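PDB 3LDU: putative methylase from Clostridium difficile, which probably methylates guanines of ribosomal RNA and binds GTP in its methyltransferase domain. Local coordinates for residues E24-N27 with E31-K34; I84-Y89 with Y143-F148; P309-R314 with G366-N371. All coordinates share one frame; numbering follows the deposited sequence.

Interaction 1. Residues E24-N27 with E31-K34; sequences EITN and EIIK
Ile32, the second residue of edge strand 31-36, leans its side chain against Ile25 and Thr26 of the helix just before it in the chain. Helix 18-27 links strand 7-12 to strand 31-36, which run parallel with strand 39-44 between them, so this is a beta-alpha-beta crossover of the RlmL ferredoxin-like domain, and the contact lies where the helix hands over to the strand. The backbones come nearest at the start, with Glu31 CA 6.6 Å from Thr26 CA. The side chain of Glu31 nevertheless leaves from the far side of the strand, and its backbone pairs with Lys43. Ile32 carries the contact. Its CG1 branch is anti to the carbonyl carbon (chi1 -64°) and extended beyond (chi2 178°), which swings the chain end to the helix although CB itself is not aimed there. It crosses both helix side chains at about a right angle: Ile32 CG1 lies 4.1 Å from Ile25 CG2, a purely apolar approach. Ile40 of strand 39-44 touches both Ile25 and Ile32, and Tyr42 touches Ile25, so the two isoleucines pack between helix and sheet. At Ile33 and Lys34 the strand departs from regular pairing, since both residues face Thr41 in a classic beta bulge; neither reaches the helix. What remains is the tip of Ile32. The Thr26 hydroxyl beside it bonds back to the helix carbonyl of Ala22 and to a glycerol, probably from the crystallisation liquor, and its approach to the strand is van der Waals, with Thr26 OG1 3.7 Å from Ile32 CD1.

Interaction 2. Residues I84-Y89 with Y143-F148; sequences INWSRY and YPIFVF
Trp86 and Ile145 reach for each other from opposite directions, the indole from the turn at 84-89 and the aliphatic chain from the start of strand 145-150. They meet at their ends: Trp86 CZ3 is 4.1 Å from Ile145 CD1, with the methyl set obliquely to the ring. The six-membered ring is projected this way because Trp86 CG stands anti to the carbonyl carbon (chi1 -78°), while its NE1 is tied to Thr81 O. One face of the indole takes Ile84 CG2, 3.7 Å above the plane and toward the rim, so the ring is packed from its own segment too. Ile156 of strand 153-159 touches both Trp86 and Ile145 and closes the group.

The second meeting pairs a ring with a backbone. Tyr143 CE1 lies 3.6 Å from Tyr89 O, again obliquely, and the Tyr89 side chain itself leads away from the strand, with Arg88 CB 4.0 Å over the centre of its ring. Tyr143 OH bonds to Glu141, and its ring stacks with Trp233 of the methyltransferase part of the chain. Largely buried, this packing joins the loop after helix 74-82 to the sheet within the THUMP domain, a module found in RNA-modifying enzymes.

Interaction 3. Residues P309-R314 with G366-N371; sequences PPYGER and GMLKTN. With GTP (guanosine-5'-triphosphate), chain B.
Tyr311 has CG anti to the carbonyl carbon (chi1 -61°) and an unusual chi2 of 167°, which brings CA close to the ring plane and presents the ring's edge to Leu368. Tyr311 closes the Asn-Pro-Pro-Tyr sequence that follows strand 304-307, the motif IV of many Rossmann-like methyltransferases, and Leu368 opens strand 368-375, the antiparallel strand next to strand 339-344 that is typical of this fold. The evidence for an edge approach is direct: Leu368 CD1 sits 3.5 Å from Tyr311 CE1, in the plane of the ring. Thr370 adds its methyl at an oblique angle, with CG2 3.7 Å from Tyr311 OH. That hydroxyl bonds to Asn308 ND2, which anchors the far end of the ring and ties the first and last residues of the motif together.

On the other side of the segment the motif meets the ligand through contact alone. Pro310 N is 3.6 Å from O5' of GTP, and Pro310 CG is 3.8 Å from C8 of the guanine. Ile179, Ser206, Thr208 and Asp264 are among the pocket residues, and each is hydrogen-bonded to GTP; the acidic residue ending strand 260-264 is consistent with the nucleotide lying in the site where relatives hold S-adenosylmethionine.

Glu313 lies level with Leu368, at the start of the strand. Its extended chain brings the carboxylate beside the other branch of Leu368, where Ser345 OG also bonds OE2, and Glu313 OE1 comes to 3.5 Å from Leu368 CD2.

How the interactions relate
The three interactions follow one another along the chain, each closing before the next opens, and each belongs to a different part of the protein: ferredoxin-like, THUMP, then methyltransferase. Interactions 1 and 2 rest on the same seven-stranded mixed sheet, 1 at its edge strand 31-36 and 2 at strand 145-150, next to the opposite edge; their centres are about 23 Å apart and their nearest atoms about 9 Å. Interaction 3 belongs to the second sheet, across the centre of the chain, with centres about 30 Å from interaction 1 and about 38 Å from interaction 2. The N-terminal sheet thus joins two domains, probably for RNA binding, while 309-314 with 366-371 borders the GTP pocket.

Interaction 1. Residues E24-N27 with E31-K34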
# COMPACT_ATOMS: atom_id res chain seq x y z
N GLU A 24 -0.35 7.67 8.74
CA GLU A 24 0.15 6.42 9.33
C GLU A 24 1.56 6.62 9.89
O GLU A 24 1.88 6.14 10.98
CB GLU A 24 0.25 5.33 8.27
CG GLU A 24 -1.06 4.76 7.75
CD GLU A 24 -0.81 3.47 6.98
OE1 GLU A 24 -1.04 2.39 7.56
OE2 GLU A 24 -0.33 3.53 5.83
N ILE A 25 2.40 7.28 9.12
CA ILE A 25 3.78 7.54 9.51
C ILE A 25 3.81 8.42 10.76
O ILE A 25 4.57 8.16 11.69
CB ILE A 25 4.55 8.22 8.37
CG1 ILE A 25 4.75 7.22 7.23
CG2 ILE A 25 5.93 8.75 8.87
CD1 ILE A 25 5.20 7.88 5.91
N THR A 26 2.93 9.41 10.79
CA THR A 26 2.85 10.30 11.93
C THR A 26 2.42 9.50 13.17
O THR A 26 2.95 9.71 14.26
CB THR A 26 1.88 11.48 11.65
OG1 THR A 26 2.37 12.23 10.53
CG2 THR A 26 1.77 12.40 12.85
N ASN A 27 1.48 8.58 12.98
CA ASN A 27 0.99 7.76 14.09
C ASN A 27 2.06 6.80 14.64
O ASN A 27 1.97 6.36 15.78
CB ASN A 27 -0.29 6.99 13.70
CG ASN A 27 -1.56 7.80 13.94
OD1 ASN A 27 -2.49 7.77 13.12
ND2 ASN A 27 -1.62 8.52 15.05
N GLU A 31 8.85 11.77 11.98
CA GLU A 31 8.84 13.09 11.37
C GLU A 31 8.82 12.99 9.84
O GLU A 31 9.68 12.35 9.24
CB GLU A 31 10.08 13.87 11.81
CG GLU A 31 10.15 15.28 11.25
CD GLU A 31 11.49 15.95 11.51
OE1 GLU A 31 12.41 15.27 12.02
OE2 GLU A 31 11.62 17.15 11.19
N ILE A 32 7.84 13.63 9.23
CA ILE A 32 7.78 13.71 7.77
C ILE A 32 8.65 14.84 7.22
O ILE A 32 8.47 16.01 7.58
CB ILE A 32 6.34 13.89 7.28
CG1 ILE A 32 5.53 12.64 7.65
CG2 ILE A 32 6.30 14.14 5.77
CD1 ILE A 32 4.11 12.69 7.26
N ILE A 33 9.60 14.48 6.36
CA ILE A 33 10.57 15.41 5.80
C ILE A 33 10.09 16.04 4.51
O ILE A 33 10.29 17.24 4.27
CB ILE A 33 11.92 14.68 5.53
CG1 ILE A 33 12.60 14.32 6.84
CG2 ILE A 33 12.82 15.53 4.65
CD1 ILE A 33 12.50 15.43 7.88
N LYS A 34 9.46 15.24 3.66
CA LYS A 34 9.04 15.71 2.35
C LYS A 34 7.84 14.90 1.91
O LYS A 34 7.84 13.68 2.02
CB LYS A 34 10.17 15.53 1.34
CG LYS A 34 9.98 16.26 0.02
CD LYS A 34 11.08 15.88 -0.96
CE LYS A 34 12.43 15.73 -0.27
NZ LYS A 34 13.45 15.02 -1.11

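Interaction 2. Residues I84-Y89 with Y143-F148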
# COMPACT_ATOMS: atom_id res chain seq x y z
N ILE A 84 30.20 7.90 -2.73
CA ILE A 84 29.46 7.43 -1.56
C ILE A 84 30.27 6.32 -0.90
O ILE A 84 30.90 5.53 -1.59
CB ILE A 84 28.08 6.90 -1.97
CG1 ILE A 84 27.24 8.03 -2.56
CG2 ILE A 84 27.37 6.23 -0.78
CD1 ILE A 84 26.00 7.53 -3.27
N ASN A 85 30.27 6.27 0.43
CA ASN A 85 30.97 5.21 1.13
C ASN A 85 30.09 3.98 1.22
O ASN A 85 29.39 3.77 2.21
CB ASN A 85 31.41 5.64 2.54
CG ASN A 85 32.23 4.57 3.25
OD1 ASN A 85 32.42 4.63 4.47
ND2 ASN A 85 32.72 3.60 2.50
N TRP A 86 30.10 3.18 0.15
CA TRP A 86 29.18 2.06 0.07
C TRP A 86 29.43 0.96 1.10
O TRP A 86 28.50 0.25 1.48
CB TRP A 86 29.11 1.51 -1.36
CG TRP A 86 28.26 2.38 -2.22
CD1 TRP A 86 28.68 3.31 -3.14
CD2 TRP A 86 26.83 2.45 -2.21
NE1 TRP A 86 27.59 3.93 -3.71
CE2 TRP A 86 26.45 3.42 -3.15
CE3 TRP A 86 25.84 1.77 -1.49
CZ2 TRP A 86 25.11 3.73 -3.41
CZ3 TRP A 86 24.51 2.08 -1.75
CH2 TRP A 86 24.16 3.05 -2.69
N SER A 87 30.67 0.81 1.55
CA SER A 87 30.99 -0.20 2.55
C SER A 87 30.24 0.01 3.87
O SER A 87 30.09 -0.92 4.66
CB SER A 87 32.50 -0.25 2.82
OG SER A 87 32.94 0.97 3.38
N ARG A 88 29.79 1.24 4.11
CA ARG A 88 28.99 1.54 5.30
C ARG A 88 27.62 0.85 5.25
O ARG A 88 27.03 0.55 6.28
CB ARG A 88 28.77 3.05 5.45
CG ARG A 88 29.92 3.81 6.10
CD ARG A 88 29.55 5.28 6.29
NE ARG A 88 28.18 5.44 6.78
CZ ARG A 88 27.56 6.60 6.92
NH1 ARG A 88 28.18 7.73 6.59
NH2 ARG A 88 26.31 6.64 7.37
N TYR A 89 27.14 0.59 4.04
CA TYR A 89 25.79 0.09 3.83
C TYR A 89 25.73 -1.33 3.28
O TYR A 89 24.78 -2.06 3.56
CB TYR A 89 25.06 1.01 2.88
CG TYR A 89 25.08 2.44 3.34
CD1 TYR A 89 24.36 2.83 4.45
CD2 TYR A 89 25.83 3.39 2.67
CE1 TYR A 89 24.38 4.14 4.88
CE2 TYR A 89 25.85 4.69 3.09
CZ TYR A 89 25.12 5.06 4.19
OH TYR A 89 25.15 6.37 4.61
N TYR A 143 20.97 -6.74 -0.91
CA TYR A 143 20.67 -5.32 -0.66
C TYR A 143 20.27 -4.70 -2.00
O TYR A 143 21.13 -4.21 -2.73
CB TYR A 143 21.92 -4.60 -0.12
CG TYR A 143 22.33 -5.07 1.26
CD1 TYR A 143 22.02 -4.33 2.39
CD2 TYR A 143 23.00 -6.28 1.44
CE1 TYR A 143 22.39 -4.77 3.67
CE2 TYR A 143 23.36 -6.73 2.70
CZ TYR A 143 23.05 -5.97 3.81
OH TYR A 143 23.41 -6.42 5.06
N PRO A 144 18.97 -4.75 -2.34
CA PRO A 144 18.57 -4.34 -3.69
C PRO A 144 18.64 -2.83 -3.81
O PRO A 144 18.06 -2.11 -3.00
CB PRO A 144 17.11 -4.82 -3.80
CG PRO A 144 16.92 -5.80 -2.63
CD PRO A 144 17.83 -5.26 -1.56
N ILE A 145 19.35 -2.34 -4.82
CA ILE A 145 19.57 -0.91 -4.98
C ILE A 145 18.53 -0.34 -5.94
O ILE A 145 18.30 -0.88 -7.02
CB ILE A 145 20.99 -0.63 -5.51
CG1 ILE A 145 22.04 -1.36 -4.66
CG2 ILE A 145 21.26 0.87 -5.55
CD1 ILE A 145 22.12 -0.91 -3.20
N PHE A 146 17.89 0.76 -5.53
CA PHE A 146 16.88 1.42 -6.35
C PHE A 146 17.37 2.83 -6.71
O PHE A 146 17.87 3.55 -5.84
CB PHE A 146 15.56 1.52 -5.60
CG PHE A 146 14.70 0.27 -5.68
CD1 PHE A 146 15.19 -0.98 -5.31
CD2 PHE A 146 13.37 0.36 -6.10
CE1 PHE A 146 14.38 -2.11 -5.38
CE2 PHE A 146 12.57 -0.77 -6.16
CZ PHE A 146 13.07 -2.00 -5.80
N VAL A 147 17.22 3.22 -7.97
CA VAL A 147 17.64 4.55 -8.41
C VAL A 147 16.42 5.27 -8.99
O VAL A 147 15.69 4.69 -9.80
CB VAL A 147 18.74 4.49 -9.50
CG1 VAL A 147 19.23 5.89 -9.85
CG2 VAL A 147 19.90 3.63 -9.03
N PHE A 148 16.22 6.51 -8.57
CA PHE A 148 15.07 7.30 -9.01
C PHE A 148 15.58 8.67 -9.45
O PHE A 148 16.23 9.36 -8.67
CB PHE A 148 14.07 7.45 -7.86
CG PHE A 148 12.87 8.29 -8.18
CD1 PHE A 148 11.79 7.74 -8.85
CD2 PHE A 148 12.81 9.62 -7.79
CE1 PHE A 148 10.67 8.51 -9.15
CE2 PHE A 148 11.69 10.39 -8.08
CZ PHE A 148 10.63 9.83 -8.76

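Interaction 3. Residues P309-R314 with G366-N371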
# COMPACT_ATOMS: atom_id res chain seq x y z
N PRO A 309 -17.37 -1.65 -7.03
CA PRO A 309 -18.25 -2.30 -8.02
C PRO A 309 -17.54 -2.52 -9.35
O PRO A 309 -16.46 -1.98 -9.55
CB PRO A 309 -19.38 -1.27 -8.21
CG PRO A 309 -18.71 0.06 -7.90
CD PRO A 309 -17.78 -0.26 -6.75
N PRO A 310 -18.15 -3.29 -10.26
CA PRO A 310 -17.63 -3.36 -11.63
C PRO A 310 -17.52 -1.95 -12.21
O PRO A 310 -18.35 -1.11 -11.88
CB PRO A 310 -18.71 -4.15 -12.38
CG PRO A 310 -19.52 -4.84 -11.32
CD PRO A 310 -19.44 -3.99 -10.10
N TYR A 311 -16.52 -1.69 -13.06
CA TYR A 311 -16.29 -0.35 -13.61
C TYR A 311 -16.97 -0.11 -14.95
O TYR A 311 -17.11 1.05 -15.38
CB TYR A 311 -14.79 -0.10 -13.80
CG TYR A 311 -13.95 -0.15 -12.53
CD1 TYR A 311 -12.56 -0.19 -12.61
CD2 TYR A 311 -14.54 -0.14 -11.28
CE1 TYR A 311 -11.76 -0.23 -11.46
CE2 TYR A 311 -13.75 -0.18 -10.11
CZ TYR A 311 -12.37 -0.24 -10.22
OH TYR A 311 -11.61 -0.27 -9.07
N GLY A 312 -17.32 -1.19 -15.64
CA GLY A 312 -17.95 -1.09 -16.95
C GLY A 312 -17.05 -0.48 -18.00
O GLY A 312 -17.50 0.30 -18.84
N GLU A 313 -15.77 -0.83 -17.98
CA GLU A 313 -14.81 -0.25 -18.91
C GLU A 313 -15.00 -0.75 -20.34
O GLU A 313 -14.70 -0.03 -21.30
CB GLU A 313 -13.37 -0.50 -18.45
CG GLU A 313 -13.02 0.19 -17.13
CD GLU A 313 -11.52 0.28 -16.88
OE1 GLU A 313 -10.74 -0.20 -17.73
OE2 GLU A 313 -11.12 0.83 -15.84
N ARG A 314 -15.49 -1.97 -20.49
CA ARG A 314 -15.69 -2.55 -21.82
C ARG A 314 -17.03 -2.13 -22.41
O ARG A 314 -18.03 -2.08 -21.70
CB ARG A 314 -15.60 -4.08 -21.77
CG ARG A 314 -14.28 -4.59 -21.21
CD ARG A 314 -14.03 -6.06 -21.56
NE ARG A 314 -15.03 -6.95 -20.97
CZ ARG A 314 -16.00 -7.56 -21.65
NH1 ARG A 314 -16.11 -7.37 -22.96
NH2 ARG A 314 -16.85 -8.35 -21.02
N GLY A 366 -3.28 1.76 -10.32
CA GLY A 366 -2.27 1.85 -11.36
C GLY A 366 -2.83 2.10 -12.76
O GLY A 366 -3.14 3.24 -13.12
N MSE A 367 -2.97 1.03 -13.53
CA MSE A 367 -3.44 1.10 -14.91
C MSE A 367 -4.86 1.68 -15.03
O MSE A 367 -5.33 1.96 -16.13
CB MSE A 367 -3.39 -0.29 -15.56
CG MSE A 367 -3.55 -0.27 -17.08
SE MSE A 367 -2.03 0.54 -17.99
CE MSE A 367 -2.84 0.80 -19.75
N LEU A 368 -5.52 1.84 -13.89
CA LEU A 368 -6.89 2.35 -13.88
C LEU A 368 -6.97 3.69 -13.17
O LEU A 368 -6.41 3.86 -12.09
CB LEU A 368 -7.82 1.34 -13.20
CG LEU A 368 -7.83 -0.06 -13.82
CD1 LEU A 368 -8.73 -0.99 -13.03
CD2 LEU A 368 -8.27 0.02 -15.28
N LYS A 369 -7.66 4.64 -13.77
CA LYS A 369 -7.87 5.91 -13.09
C LYS A 369 -9.24 5.90 -12.43
O LYS A 369 -10.26 6.10 -13.09
CB LYS A 369 -7.72 7.11 -14.04
CG LYS A 369 -7.76 8.45 -13.32
CD LYS A 369 -6.89 9.48 -14.02
CE LYS A 369 -7.67 10.75 -14.29
NZ LYS A 369 -8.81 10.50 -15.22
N THR A 370 -9.24 5.67 -11.13
CA THR A 370 -10.48 5.52 -10.37
C THR A 370 -10.77 6.76 -9.53
O THR A 370 -9.87 7.54 -9.22
CB THR A 370 -10.40 4.28 -9.46
OG1 THR A 370 -9.17 4.31 -8.74
CG2 THR A 370 -10.44 3.01 -10.28
N ASN A 371 -12.05 6.94 -9.20
CA ASN A 371 -12.46 7.96 -8.23
C ASN A 371 -13.16 7.30 -7.05
O ASN A 371 -13.86 6.31 -7.22
CB ASN A 371 -13.39 8.98 -8.86
CG ASN A 371 -12.69 9.88 -9.84
OD1 ASN A 371 -11.91 10.76 -9.45
ND2 ASN A 371 -12.96 9.68 -11.12
PG GTP B . -11.84 -7.25 -4.27
O1G GTP B . -12.65 -7.00 -3.01
O2G GTP B . -10.46 -6.67 -4.06
O3G GTP B . -11.68 -8.72 -4.54
O3B GTP B . -12.59 -6.51 -5.50
PB GTP B . -13.34 -7.40 -6.63
O1B GTP B . -12.41 -7.51 -7.81
O2B GTP B . -13.67 -8.77 -6.11
O3A GTP B . -14.68 -6.64 -7.11
PA GTP B . -14.93 -6.59 -8.71
O1A GTP B . -14.67 -7.97 -9.27
O2A GTP B . -14.01 -5.59 -9.36
O5' GTP B . -16.48 -6.24 -8.97
C5' GTP B . -17.29 -6.20 -7.85
C4' GTP B . -17.86 -7.59 -7.62
O4' GTP B . -19.26 -7.43 -7.63
C3' GTP B . -17.57 -8.65 -8.68
O3' GTP B . -16.92 -9.73 -8.03
C2' GTP B . -18.92 -9.12 -9.20
O2' GTP B . -19.06 -10.53 -9.19
C1' GTP B . -19.86 -8.57 -8.16
N9 GTP B . -21.19 -8.16 -8.64
C8 GTP B . -21.61 -7.71 -9.87
N7 GTP B . -22.94 -7.44 -9.76
C5 GTP B . -23.35 -7.72 -8.49
C6 GTP B . -24.58 -7.63 -7.85
O6 GTP B . -25.59 -7.23 -8.44
N1 GTP B . -24.64 -7.99 -6.52
C2 GTP B . -23.52 -8.44 -5.84
N2 GTP B . -23.64 -8.76 -4.57
N3 GTP B . -22.29 -8.54 -6.48
C4 GTP B . -22.24 -8.17 -7.79